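Side-chain contact in hypothetical protein Rv2827c (PDB 1ZEL), which is of unknown function but probably binds DNA through a winged-helix domain and carries a region related to the C-terminal domain of AbiEi antitoxins: residues G62-L67 with W73-P78. Numbering follows the deposited sequence.
Sequences GWLVQL and WAFIPP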
loop_
_atom_site.group_PDB
_atom_site.type_symbol
_atom_site.label_atom_id
_atom_site.label_comp_id
_atom_site.label_asym_id
_atom_site.label_seq_id
_atom_site.Cartn_x
_atom_site.Cartn_y
_atom_site.Cartn_z
ATOM N N GLY A 62 23.559 17.007 5.186
ATOM C CA GLY A 62 22.394 16.831 4.297
ATOM C C GLY A 62 22.459 15.681 3.321
ATOM O O GLY A 62 21.590 15.560 2.440
ATOM N N TRP A 63 23.481 14.836 3.474
ATOM C CA TRP A 63 23.684 13.716 2.551
ATOM C C TRP A 63 22.856 12.492 2.912
ATOM O O TRP A 63 22.469 11.742 2.037
ATOM C CB TRP A 63 25.181 13.343 2.481
ATOM C CG TRP A 63 26.008 14.359 1.703
ATOM C CD1 TRP A 63 26.897 15.285 2.216
ATOM C CD2 TRP A 63 25.984 14.553 0.286
ATOM N NE1 TRP A 63 27.444 16.032 1.177
ATOM C CE2 TRP A 63 26.889 15.599 -0.012
ATOM C CE3 TRP A 63 25.265 13.944 -0.769
ATOM C CZ2 TRP A 63 27.101 16.054 -1.325
ATOM C CZ3 TRP A 63 25.471 14.390 -2.078
ATOM C CH2 TRP A 63 26.384 15.456 -2.346
ATOM N N LEU A 64 22.647 12.265 4.214
ATOM C CA LEU A 64 21.834 11.160 4.713
ATOM C C LEU A 64 20.631 11.743 5.447
ATOM O O LEU A 64 20.777 12.690 6.233
ATOM C CB LEU A 64 22.671 10.297 5.709
ATOM C CG LEU A 64 23.868 9.541 5.128
ATOM C CD1 LEU A 64 24.546 8.711 6.236
ATOM C CD2 LEU A 64 23.477 8.636 3.912
ATOM N N VAL A 65 19.449 11.184 5.199
ATOM C CA VAL A 65 18.238 11.590 5.914
ATOM C C VAL A 65 17.696 10.347 6.603
ATOM O O VAL A 65 17.508 9.289 5.952
ATOM C CB VAL A 65 17.188 12.185 4.971
ATOM C CG1 VAL A 65 15.839 12.387 5.691
ATOM C CG2 VAL A 65 17.687 13.530 4.403
ATOM N N GLN A 66 17.497 10.459 7.911
ATOM C CA GLN A 66 17.066 9.319 8.710
ATOM C C GLN A 66 15.713 8.801 8.233
ATOM O O GLN A 66 14.765 9.581 8.024
ATOM C CB GLN A 66 17.024 9.666 10.201
ATOM C CG GLN A 66 16.952 8.445 11.085
ATOM C CD GLN A 66 17.121 8.787 12.549
ATOM O OE1 GLN A 66 17.931 9.640 12.911
ATOM N NE2 GLN A 66 16.364 8.108 13.404
ATOM N N LEU A 67 15.625 7.479 8.061
ATOM C CA LEU A 67 14.350 6.849 7.741
ATOM C C LEU A 67 13.688 6.247 8.991
ATOM O O LEU A 67 14.343 6.109 10.023
ATOM C CB LEU A 67 14.536 5.802 6.633
ATOM C CG LEU A 67 14.862 6.365 5.246
ATOM C CD1 LEU A 67 15.213 5.184 4.291
ATOM C CD2 LEU A 67 13.725 7.288 4.656
ATOM N N TRP A 73 18.867 4.942 6.453
ATOM C CA TRP A 73 18.936 6.314 5.996
ATOM C C TRP A 73 18.697 6.310 4.512
ATOM O O TRP A 73 18.934 5.305 3.847
ATOM C CB TRP A 73 20.328 6.919 6.267
ATOM C CG TRP A 73 20.557 7.155 7.693
ATOM C CD1 TRP A 73 20.341 8.319 8.381
ATOM C CD2 TRP A 73 21.008 6.201 8.635
ATOM N NE1 TRP A 73 20.634 8.136 9.716
ATOM C CE2 TRP A 73 21.034 6.839 9.901
ATOM C CE3 TRP A 73 21.392 4.859 8.540
ATOM C CZ2 TRP A 73 21.460 6.182 11.069
ATOM C CZ3 TRP A 73 21.793 4.200 9.709
ATOM C CH2 TRP A 73 21.815 4.863 10.955
ATOM N N ALA A 74 18.243 7.442 3.993
ATOM C CA ALA A 74 18.225 7.686 2.566
ATOM C C ALA A 74 19.418 8.564 2.183
ATOM O O ALA A 74 19.708 9.571 2.847
ATOM C CB ALA A 74 16.895 8.380 2.146
ATOM N N PHE A 75 20.109 8.171 1.116
ATOM C CA PHE A 75 21.166 8.990 0.525
ATOM C C PHE A 75 20.517 9.929 -0.488
ATOM O O PHE A 75 19.793 9.487 -1.358
ATOM C CB PHE A 75 22.199 8.086 -0.165
ATOM C CG PHE A 75 23.298 8.833 -0.893
ATOM C CD1 PHE A 75 24.187 9.654 -0.193
ATOM C CD2 PHE A 75 23.416 8.741 -2.278
ATOM C CE1 PHE A 75 25.183 10.343 -0.853
ATOM C CE2 PHE A 75 24.419 9.409 -2.950
ATOM C CZ PHE A 75 25.320 10.217 -2.223
ATOM N N ILE A 76 20.775 11.228 -0.360
ATOM C CA ILE A 76 20.281 12.176 -1.331
ATOM C C ILE A 76 21.456 12.396 -2.292
ATOM O O ILE A 76 22.510 12.876 -1.879
ATOM C CB ILE A 76 19.842 13.518 -0.675
ATOM C CG1 ILE A 76 19.102 13.299 0.668
ATOM C CG2 ILE A 76 19.039 14.393 -1.678
ATOM C CD1 ILE A 76 17.828 12.415 0.595
ATOM N N PRO A 77 21.282 12.009 -3.568
ATOM C CA PRO A 77 22.374 11.987 -4.506
ATOM C C PRO A 77 22.843 13.370 -4.923
ATOM O O PRO A 77 22.052 14.312 -4.919
ATOM C CB PRO A 77 21.810 11.207 -5.695
ATOM C CG PRO A 77 20.339 11.238 -5.540
ATOM C CD PRO A 77 20.018 11.518 -4.138
ATOM N N PRO A 78 24.118 13.481 -5.335
ATOM C CA PRO A 78 24.617 14.773 -5.787
ATOM C C PRO A 78 23.712 15.368 -6.861
ATOM O O PRO A 78 23.236 14.650 -7.738
ATOM C CB PRO A 78 25.975 14.428 -6.381
ATOM C CG PRO A 78 26.404 13.231 -5.562
ATOM C CD PRO A 78 25.154 12.439 -5.421
#
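W63 barely overlaps F75, and meets I76 O and P78 N with the benzo edge of its indole. The two side chains run side by side and point the same way, with the W63 six-membered ring and the F75 ring 17° apart. The rings are slid far along each other, and touch through W63 CE3 and F75 CE1 at 3.6 Å. Beyond F75, P78 CG lies 3.8 Å from W63 CZ3, and P78 N sits in the plane of the indole. At W63, CG stands anti to the carbonyl carbon (chi1 -73°), and the indole lies alongside F75 and reaches P78. Its NE1 is hydrogen-bonded to R13 O, which helps to hold the ring's rotation.

Three backbone bonds join the segments. I76 N donates to W63 O at 3.0 Å. V65 and A74 form a hydrogen-bonded antiparallel pair, with V65 N to A74 O at 2.9 Å and A74 N to V65 O at 2.8 Å. L64, Q66, W73 and F75 share one face of the sheet. There W73 CD1 comes 3.4 Å from Q66 CA, and L64 CD2 meets the edge of the F75 ring. L64 and W73 rest on I55 of helix 51-61, and F75 on L25 of helix 19-28. V65 and A74 are on the other face, where V65 CG2 also reaches I76 CD1 at 4.0 Å.

G62 ends helix 51-61 in a Schellman motif. Soon after, the chain enters this antiparallel beta hairpin, consistent with the wing of a winged helix-turn-helix domain.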